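Local coordinates for protein phosphoserine aminotransferase SerC (Cytophaga hutchinsonii ATCC 33406, PDB 3FFR) that probably catalyses the pyridoxal-phosphate-dependent exchange of an amino group between glutamate and 3-phosphohydroxypyruvate, giving O-phosphoserine for serine biosynthesis, at residues E132-T137 / N153-K158; F87-G92 / V145-E150; L27-G32 / N248-G253. All coordinates share one frame; numbering follows the deposited sequence. Where two conformers were deposited one is given.

Overall arrangement
Followed from the N terminus, the chain first passes residues 27-32, where helix 19-28 ends; this half of interaction 3 meets its partner only at 248-253, on helix 246-262, closing a loop of 215 residues. Interactions 1 and 2 are nested inside that loop. They cross each other: 87-92 opens interaction 2, 132-137 opens interaction 1, then 145-150 closes the former and 153-158 the latter. Both reach the seven-stranded sheet through one segment each, on neighbouring strands 85-90 and 133-137, and Leu136 touches Cys89. Interaction 3 lies on the other side of the chain's centre, about 37 Å and 35 Å from interactions 1 and 2, centre to centre, joining the turn after helix 19-28 to helix 246-262.

Interaction 1 of 3, residues E132-T137 / N153-K158; sequences EIICLT and NTFRDK
The carbonyl O of Phe155 takes a backbone hydrogen bond from Lys158 N at 3.0 Å, which closes a turn at 155-158 while the Phe155 ring reaches across to Ile134 and Leu136. No hydrogen bond links the two segments; the contact is wholly apolar. Its centre is a CH-pi interaction: methyl CD2 of Leu136 stands over the middle of the Phe155 ring, 3.9 Å from the centroid and only 9° off the normal. The other branch of the same leucine, CD1, lies 3.8 Å from Phe155 CD1, so one branch covers the centre of the face and the other lies past the rim. With CG anti to its carbonyl carbon (chi1 -77°), Phe155 projects its ring from the turn toward the strand.

Ile134 adds a third methyl. Its CG2 approaches Phe155 CD2 obliquely, at 4.0 Å. The alternation of a beta strand explains the pairing: residues two apart project on the same side, so a beta-branched isoleucine and a forked leucine can serve one flat aromatic group together. All three side chains are buried, which suits their hydrocarbon nature.

Strand 133-137 is an inner strand of the large mixed sheet of this pyridoxal-phosphate enzyme fold, with parallel neighbours 85-90 and 163-167. Residues 153-158 belong to the beta-alpha-beta crossover from 133-137 through helix 149-152 to 163-167. There Phe155 also rests on Cys89 and Ile164 of the two flanking strands, whereas Cys135, whose side chain emerges on the other face of the sheet, packs against Phe98 of helix 93-104.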
loop_
_atom_site.group_PDB
_atom_site.type_symbol
_atom_site.label_atom_id
_atom_site.label_comp_id
_atom_site.label_asym_id
_atom_site.label_seq_id
_atom_site.Cartn_x
_atom_site.Cartn_y
_atom_site.Cartn_z
ATOM N N GLU A 132 -5.640 -26.611 8.503
ATOM C CA GLU A 132 -5.238 -26.489 7.089
ATOM C C GLU A 132 -3.936 -25.760 6.922
ATOM O O GLU A 132 -3.223 -25.945 5.928
ATOM C CB GLU A 132 -6.328 -25.776 6.276
ATOM C CG GLU A 132 -7.631 -26.507 6.291
ATOM C CD GLU A 132 -8.781 -25.680 5.722
ATOM O OE1 GLU A 132 -8.591 -25.147 4.610
ATOM O OE2 GLU A 132 -9.869 -25.623 6.370
ATOM N N ILE A 133 -3.686 -24.866 7.870
ATOM C CA ILE A 133 -2.459 -24.061 7.870
ATOM C C ILE A 133 -1.944 -23.956 9.294
ATOM O O ILE A 133 -2.709 -24.108 10.257
ATOM C CB ILE A 133 -2.651 -22.664 7.225
ATOM C CG1 ILE A 133 -3.395 -21.711 8.171
ATOM C CG2 ILE A 133 -3.376 -22.764 5.828
ATOM C CD1 ILE A 133 -3.375 -20.200 7.703
ATOM N N ILE A 134 -0.627 -23.770 9.388
ATOM C CA ILE A 134 0.100 -23.560 10.647
ATOM C C ILE A 134 0.752 -22.187 10.507
ATOM O O ILE A 134 1.552 -21.959 9.612
ATOM C CB ILE A 134 1.186 -24.646 10.895
ATOM C CG1 ILE A 134 0.532 -26.005 11.168
ATOM C CG2 ILE A 134 2.114 -24.274 12.065
ATOM C CD1 ILE A 134 1.473 -27.192 10.956
ATOM N N CYS A 135 0.458 -21.319 11.454
ATOM C CA CYS A 135 0.982 -19.937 11.461
ATOM C C CYS A 135 1.933 -19.742 12.632
ATOM O O CYS A 135 1.545 -19.775 13.801
ATOM C CB CYS A 135 -0.139 -18.920 11.548
ATOM S SG CYS A 135 -1.295 -18.968 10.155
ATOM N N LEU A 136 3.189 -19.537 12.254
ATOM C CA LEU A 136 4.280 -19.386 13.179
ATOM C C LEU A 136 4.829 -17.988 13.083
ATOM O O LEU A 136 4.815 -17.394 12.018
ATOM C CB LEU A 136 5.396 -20.381 12.823
ATOM C CG LEU A 136 4.961 -21.858 12.784
ATOM C CD1 LEU A 136 6.126 -22.783 12.338
ATOM C CD2 LEU A 136 4.344 -22.287 14.127
ATOM N N THR A 137 5.324 -17.489 14.202
ATOM C CA THR A 137 5.926 -16.145 14.208
ATOM C C THR A 137 7.382 -16.277 14.582
ATOM O O THR A 137 7.718 -16.605 15.741
ATOM C CB THR A 137 5.169 -15.233 15.144
ATOM O OG1 THR A 137 3.827 -15.049 14.644
ATOM C CG2 THR A 137 5.860 -13.885 15.271
ATOM N N ASN A 153 11.320 -25.938 12.193
ATOM C CA ASN A 153 11.479 -27.136 11.375
ATOM C C ASN A 153 10.788 -28.365 11.930
ATOM O O ASN A 153 10.658 -29.371 11.229
ATOM C CB ASN A 153 12.968 -27.467 11.144
ATOM C CG ASN A 153 13.632 -26.531 10.154
ATOM O OD1 ASN A 153 12.957 -25.773 9.451
ATOM N ND2 ASN A 153 14.963 -26.593 10.080
ATOM N N THR A 154 10.360 -28.285 13.180
ATOM C CA THR A 154 9.717 -29.430 13.826
ATOM C C THR A 154 8.256 -29.552 13.470
ATOM O O THR A 154 7.628 -30.577 13.719
ATOM C CB THR A 154 9.786 -29.385 15.363
ATOM O OG1 THR A 154 9.029 -28.279 15.867
ATOM C CG2 THR A 154 11.227 -29.333 15.846
ATOM N N PHE A 155 7.710 -28.522 12.860
ATOM C CA PHE A 155 6.253 -28.516 12.555
ATOM C C PHE A 155 5.809 -29.323 11.351
ATOM O O PHE A 155 4.702 -29.857 11.332
ATOM C CB PHE A 155 5.712 -27.088 12.487
ATOM C CG PHE A 155 5.503 -26.472 13.856
ATOM C CD1 PHE A 155 6.557 -25.884 14.530
ATOM C CD2 PHE A 155 4.275 -26.552 14.488
ATOM C CE1 PHE A 155 6.382 -25.351 15.788
ATOM C CE2 PHE A 155 4.102 -26.027 15.759
ATOM C CZ PHE A 155 5.157 -25.431 16.412
ATOM N N ARG A 156 6.693 -29.471 10.381
ATOM C CA ARG A 156 6.322 -30.165 9.152
ATOM C C ARG A 156 5.767 -31.541 9.394
ATOM O O ARG A 156 4.777 -31.939 8.796
ATOM C CB ARG A 156 7.459 -30.319 8.148
ATOM C CG ARG A 156 7.024 -31.361 7.121
ATOM C CD ARG A 156 5.532 -31.112 6.840
ATOM N NE ARG A 156 5.430 -29.870 6.115
ATOM C CZ ARG A 156 4.406 -29.014 6.085
ATOM N NH1 ARG A 156 3.287 -29.172 6.782
ATOM N NH2 ARG A 156 4.555 -27.948 5.348
ATOM N N ASP A 157 6.397 -32.281 10.290
ATOM C CA ASP A 157 5.953 -33.657 10.523
ATOM C C ASP A 157 4.745 -33.793 11.424
ATOM O O ASP A 157 4.144 -34.854 11.494
ATOM C CB ASP A 157 7.103 -34.517 11.033
ATOM C CG ASP A 157 8.067 -34.907 9.929
ATOM O OD1 ASP A 157 7.791 -34.642 8.716
ATOM O OD2 ASP A 157 9.102 -35.508 10.274
ATOM N N LYS A 158 4.395 -32.712 12.102
ATOM C CA LYS A 158 3.226 -32.711 12.999
ATOM C C LYS A 158 1.897 -32.707 12.239
ATOM O O LYS A 158 0.865 -33.140 12.742
ATOM C CB LYS A 158 3.279 -31.523 13.955
ATOM C CG LYS A 158 4.479 -31.521 14.863
ATOM C CD LYS A 158 4.387 -30.330 15.823
ATOM C CE LYS A 158 5.649 -30.148 16.657
ATOM N NZ LYS A 158 5.923 -31.300 17.549
#

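Interaction 2 of 3, residues F87-G92 / V145-E150; sequences FHCVNG and VSMPVE
Cys89 and Asn91, at and just past the C-terminal end of strand 85-90 in the seven-stranded sheet of the aminotransferase fold, face Val145, on the weakly bonded strand 145-146 of a small beta hairpin, and Met147 just beyond it. The apolar half is one soft contact: SG of Cys89 lies 4.1 Å from methyl CE of Met147, a residue present here as selenomethionine. Met147 starts out straight, CG anti to the backbone N (chi1 -176°), and bends at its last torsion (chi3 -88°) to bring CE to Cys89 SG. A long, flexible side chain suits this distance, since Cys89 CA and Met147 CA are 9.9 Å apart. Met147 also packs on Leu136 of the adjoining strand, so it covers two neighbouring strands at once.

The remaining pair mixes polar and apolar character. ND2 of Asn91 sits beside Val145, 3.7 Å from CG1, in a plain van der Waals contact with the valine methyl. Being buried, this amide nitrogen needs acceptors: its principal one is the carbonyl O of Lys118, and a water serves as another. The backbone N of Asn91 is bonded to Ser95 OG, within helix 93-104, for which Gly92 is the N-cap residue.

That water joins the segments where no direct hydrogen bond does: it accepts from Asn91 ND2 at 3.3 Å and donates to the backbone O of Val145 at 2.8 Å.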
loop_
_atom_site.group_PDB
_atom_site.type_symbol
_atom_site.label_atom_id
_atom_site.label_comp_id
_atom_site.label_asym_id
_atom_site.label_seq_id
_atom_site.Cartn_x
_atom_site.Cartn_y
_atom_site.Cartn_z
ATOM N N PHE A 87 -4.346 -23.008 12.423
ATOM C CA PHE A 87 -3.645 -23.251 13.716
ATOM C C PHE A 87 -2.608 -22.158 13.871
ATOM O O PHE A 87 -1.840 -21.886 12.930
ATOM C CB PHE A 87 -2.991 -24.638 13.694
ATOM C CG PHE A 87 -2.103 -24.935 14.876
ATOM C CD1 PHE A 87 -0.786 -24.517 14.898
ATOM C CD2 PHE A 87 -2.585 -25.654 15.939
ATOM C CE1 PHE A 87 0.006 -24.780 15.977
ATOM C CE2 PHE A 87 -1.772 -25.942 17.033
ATOM C CZ PHE A 87 -0.496 -25.496 17.055
ATOM N N HIS A 88 -2.581 -21.532 15.052
ATOM C CA HIS A 88 -1.659 -20.444 15.325
ATOM C C HIS A 88 -0.906 -20.600 16.637
ATOM O O HIS A 88 -1.499 -20.908 17.639
ATOM C CB HIS A 88 -2.450 -19.111 15.446
ATOM C CG HIS A 88 -3.249 -18.750 14.229
ATOM N ND1 HIS A 88 -2.927 -17.677 13.417
ATOM C CD2 HIS A 88 -4.351 -19.320 13.692
ATOM C CE1 HIS A 88 -3.791 -17.634 12.407
ATOM N NE2 HIS A 88 -4.669 -18.612 12.555
ATOM N N CYS A 89 0.398 -20.345 16.586
ATOM C CA CYS A 89 1.209 -20.186 17.811
ATOM C C CYS A 89 1.113 -18.722 18.218
ATOM O O CYS A 89 1.520 -17.836 17.458
ATOM C CB CYS A 89 2.680 -20.571 17.587
ATOM S SG CYS A 89 2.930 -22.365 17.586
ATOM N N VAL A 90 0.577 -18.481 19.405
ATOM C CA VAL A 90 0.334 -17.117 19.902
ATOM C C VAL A 90 1.090 -16.842 21.189
ATOM O O VAL A 90 0.915 -17.571 22.174
ATOM C CB VAL A 90 -1.190 -16.892 20.129
ATOM C CG1 VAL A 90 -1.465 -15.526 20.816
ATOM C CG2 VAL A 90 -1.954 -17.028 18.784
ATOM N N ASN A 91 1.929 -15.813 21.158
ATOM C CA ASN A 91 2.724 -15.453 22.351
ATOM C C ASN A 91 2.940 -13.973 22.521
ATOM O O ASN A 91 3.770 -13.513 23.308
ATOM C CB ASN A 91 4.067 -16.196 22.394
ATOM C CG ASN A 91 5.002 -15.781 21.279
ATOM O OD1 ASN A 91 4.584 -15.170 20.294
ATOM N ND2 ASN A 91 6.288 -16.080 21.449
ATOM N N GLY A 92 2.202 -13.201 21.753
ATOM C CA GLY A 92 2.305 -11.744 21.844
ATOM C C GLY A 92 1.303 -11.051 20.958
ATOM O O GLY A 92 0.438 -11.680 20.330
ATOM N N VAL A 145 10.614 -12.298 21.669
ATOM C CA VAL A 145 10.798 -13.743 21.607
ATOM C C VAL A 145 10.820 -14.255 20.174
ATOM O O VAL A 145 9.965 -13.921 19.350
ATOM C CB VAL A 145 9.693 -14.511 22.378
ATOM C CG1 VAL A 145 9.866 -16.092 22.225
ATOM C CG2 VAL A 145 9.679 -14.108 23.904
ATOM N N SER A 146 11.822 -15.073 19.886
ATOM C CA SER A 146 11.928 -15.748 18.588
ATOM C C SER A 146 11.598 -17.212 18.689
ATOM O O SER A 146 11.649 -17.815 19.753
ATOM C CB SER A 146 13.333 -15.621 17.995
ATOM O OG SER A 146 13.740 -14.274 17.772
HETATM N N MSE A 147 11.225 -17.757 17.542
HETATM C CA MSE A 147 11.096 -19.212 17.330
HETATM C C MSE A 147 12.207 -19.576 16.337
HETATM O O MSE A 147 12.043 -19.402 15.123
HETATM C CB MSE A 147 9.763 -19.634 16.757
HETATM C CG MSE A 147 9.692 -21.135 16.664
HETATM SE SE MSE A 147 8.038 -21.822 15.921
HETATM C CE MSE A 147 6.976 -21.957 17.574
ATOM N N PRO A 148 13.355 -20.047 16.840
ATOM C CA PRO A 148 14.474 -20.364 15.949
ATOM C C PRO A 148 14.117 -21.374 14.862
ATOM O O PRO A 148 13.201 -22.156 15.023
ATOM C CB PRO A 148 15.502 -20.938 16.885
ATOM C CG PRO A 148 15.250 -20.258 18.163
ATOM C CD PRO A 148 13.746 -20.206 18.259
ATOM N N VAL A 149 14.868 -21.324 13.769
ATOM C CA VAL A 149 14.596 -22.178 12.607
ATOM C C VAL A 149 14.535 -23.654 12.980
ATOM O O VAL A 149 13.688 -24.389 12.482
ATOM C CB VAL A 149 15.585 -21.880 11.449
ATOM C CG1 VAL A 149 15.476 -22.921 10.322
ATOM C CG2 VAL A 149 15.302 -20.451 10.880
ATOM N N GLU A 150 15.393 -24.079 13.910
ATOM C CA GLU A 150 15.414 -25.487 14.294
ATOM C C GLU A 150 14.081 -25.878 14.922
ATOM O O GLU A 150 13.613 -27.003 14.763
ATOM C CB GLU A 150 16.594 -25.836 15.232
ATOM C CG GLU A 150 16.598 -25.121 16.570
ATOM C CD GLU A 150 17.794 -25.518 17.429
ATOM O OE1 GLU A 150 18.505 -26.479 17.044
ATOM O OE2 GLU A 150 18.007 -24.876 18.482
HETATM O O HOH W 1 8.135 -15.900 18.752
#

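Interaction 3 of 3, residues L27-G32 / N248-G253; sequences LDEKIG and NIFLLG
A Schellman motif closes helix 19-28, and the residues around it, Glu29 and Ile31, lean on Phe250 of helix 246-262. Lys30 supplies the positive phi (59°), with its N bonded back to Leu27 O at 3.2 Å; the chain thus turns sharply and sets Ile31 above the aromatic ring. CG1 of Ile31 makes a CH-pi contact, 3.9 Å from the centroid of the Phe250 ring and displaced toward its rim. CD1, folded back by a chi2 of -63°, lies 3.7 Å from Phe250 CE1, while CG2 touches Phe250 CB, where the ring is attached, at 3.9 Å. The branched isoleucine thereby lies along the CD1-CE1 side of the ring, from CB outward.

Glu29 comes in obliquely, OE1 4.1 Å from Phe250 CE1, its carboxylate plane steeply inclined to the ring. A serine in place of Phe250 would probably leave Ile31 without its aromatic platform and open a gap between the turn and helix 246-262. Beyond the turn, Lys30 and Asp28 form salt bridges with Glu14 and Arg20 of the second subunit.

Because only carbon meets carbon between Ile31 and Phe250, dispersion and the exclusion of water are likely to hold this join, the obliquely placed carboxylate adding little.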
loop_
_atom_site.group_PDB
_atom_site.type_symbol
_atom_site.label_atom_id
_atom_site.label_comp_id
_atom_site.label_asym_id
_atom_site.label_seq_id
_atom_site.Cartn_x
_atom_site.Cartn_y
_atom_site.Cartn_z
ATOM N N LEU A 27 14.208 9.842 -7.936
ATOM C CA LEU A 27 13.622 11.112 -8.356
ATOM C C LEU A 27 14.193 11.495 -9.713
ATOM O O LEU A 27 13.467 11.919 -10.628
ATOM C CB LEU A 27 13.921 12.210 -7.343
ATOM C CG LEU A 27 13.244 12.059 -5.981
ATOM C CD1 LEU A 27 13.847 13.040 -4.969
ATOM C CD2 LEU A 27 11.691 12.157 -6.081
ATOM N N ASP A 28 15.491 11.324 -9.841
ATOM C CA ASP A 28 16.196 11.689 -11.078
ATOM C C ASP A 28 15.722 10.916 -12.282
ATOM O O ASP A 28 15.601 11.477 -13.401
ATOM C CB ASP A 28 17.713 11.480 -10.949
ATOM C CG ASP A 28 18.394 12.576 -10.161
ATOM O OD1 ASP A 28 17.771 13.617 -9.943
ATOM O OD2 ASP A 28 19.575 12.411 -9.803
ATOM N N GLU A 29 15.442 9.638 -12.049
ATOM C CA GLU A 29 15.005 8.719 -13.120
ATOM C C GLU A 29 13.509 8.731 -13.358
ATOM O O GLU A 29 13.016 8.055 -14.258
ATOM C CB GLU A 29 15.427 7.286 -12.852
ATOM C CG GLU A 29 16.978 7.145 -12.835
ATOM C CD GLU A 29 17.486 5.713 -12.732
ATOM O OE1 GLU A 29 16.692 4.757 -12.721
ATOM O OE2 GLU A 29 18.727 5.545 -12.667
ATOM N N LYS A 30 12.807 9.496 -12.535
ATOM C CA LYS A 30 11.341 9.590 -12.609
ATOM C C LYS A 30 10.637 8.240 -12.426
ATOM O O LYS A 30 9.638 7.936 -13.057
ATOM C CB LYS A 30 10.879 10.305 -13.901
ATOM C CG LYS A 30 11.293 11.774 -13.884
ATOM C CD LYS A 30 10.612 12.553 -15.005
ATOM C CE LYS A 30 10.811 14.065 -14.837
ATOM N NZ LYS A 30 10.085 14.873 -15.857
ATOM N N ILE A 31 11.166 7.461 -11.493
ATOM C CA ILE A 31 10.612 6.154 -11.189
ATOM C C ILE A 31 9.147 6.269 -10.770
ATOM O O ILE A 31 8.351 5.368 -11.005
ATOM C CB ILE A 31 11.455 5.427 -10.067
ATOM C CG1 ILE A 31 12.863 5.125 -10.552
ATOM C CG2 ILE A 31 10.725 4.132 -9.589
ATOM C CD1 ILE A 31 12.929 4.173 -11.732
ATOM N N GLY A 32 8.792 7.412 -10.189
ATOM C CA GLY A 32 7.427 7.647 -9.669
ATOM C C GLY A 32 6.427 8.044 -10.748
ATOM O O GLY A 32 5.198 8.105 -10.524
ATOM N N ASN A 248 9.034 2.024 -3.466
ATOM C CA ASN A 248 9.577 1.003 -2.575
ATOM C C ASN A 248 10.089 -0.231 -3.303
ATOM O O ASN A 248 11.032 -0.866 -2.854
ATOM C CB ASN A 248 8.649 0.592 -1.428
ATOM C CG ASN A 248 8.894 1.386 -0.169
ATOM O OD1 ASN A 248 9.786 2.242 -0.106
ATOM N ND2 ASN A 248 8.081 1.106 0.872
ATOM N N ILE A 249 9.442 -0.613 -4.396
ATOM C CA ILE A 249 9.950 -1.765 -5.178
ATOM C C ILE A 249 11.346 -1.396 -5.711
ATOM O O ILE A 249 12.282 -2.198 -5.709
ATOM C CB ILE A 249 8.965 -2.183 -6.301
ATOM C CG1 ILE A 249 7.685 -2.752 -5.646
ATOM C CG2 ILE A 249 9.603 -3.255 -7.212
ATOM C CD1 ILE A 249 6.501 -3.011 -6.636
ATOM N N PHE A 250 11.480 -0.142 -6.133
ATOM C CA PHE A 250 12.767 0.373 -6.623
ATOM C C PHE A 250 13.809 0.350 -5.514
ATOM O O PHE A 250 14.924 -0.188 -5.652
ATOM C CB PHE A 250 12.618 1.810 -7.130
ATOM C CG PHE A 250 13.896 2.419 -7.629
ATOM C CD1 PHE A 250 14.336 2.160 -8.927
ATOM C CD2 PHE A 250 14.625 3.286 -6.843
ATOM C CE1 PHE A 250 15.492 2.739 -9.414
ATOM C CE2 PHE A 250 15.790 3.862 -7.328
ATOM C CZ PHE A 250 16.217 3.579 -8.615
ATOM N N LEU A 251 13.439 0.932 -4.386
ATOM C CA LEU A 251 14.369 1.020 -3.264
ATOM C C LEU A 251 14.739 -0.372 -2.766
ATOM O O LEU A 251 15.883 -0.623 -2.383
ATOM C CB LEU A 251 13.787 1.849 -2.110
ATOM C CG LEU A 251 13.580 3.346 -2.334
ATOM C CD1 LEU A 251 12.866 3.905 -1.088
ATOM C CD2 LEU A 251 14.930 4.087 -2.621
ATOM N N LEU A 252 13.769 -1.279 -2.778
ATOM C CA LEU A 252 14.030 -2.650 -2.317
ATOM C C LEU A 252 15.078 -3.366 -3.194
ATOM O O LEU A 252 15.968 -4.078 -2.708
ATOM C CB LEU A 252 12.747 -3.488 -2.205
ATOM C CG LEU A 252 12.883 -4.874 -1.555
ATOM C CD1 LEU A 252 13.440 -4.819 -0.109
ATOM C CD2 LEU A 252 11.525 -5.616 -1.605
ATOM N N GLY A 253 14.968 -3.184 -4.491
ATOM C CA GLY A 253 15.924 -3.796 -5.414
ATOM C C GLY A 253 17.309 -3.211 -5.216
ATOM O O GLY A 253 18.294 -3.922 -5.276
#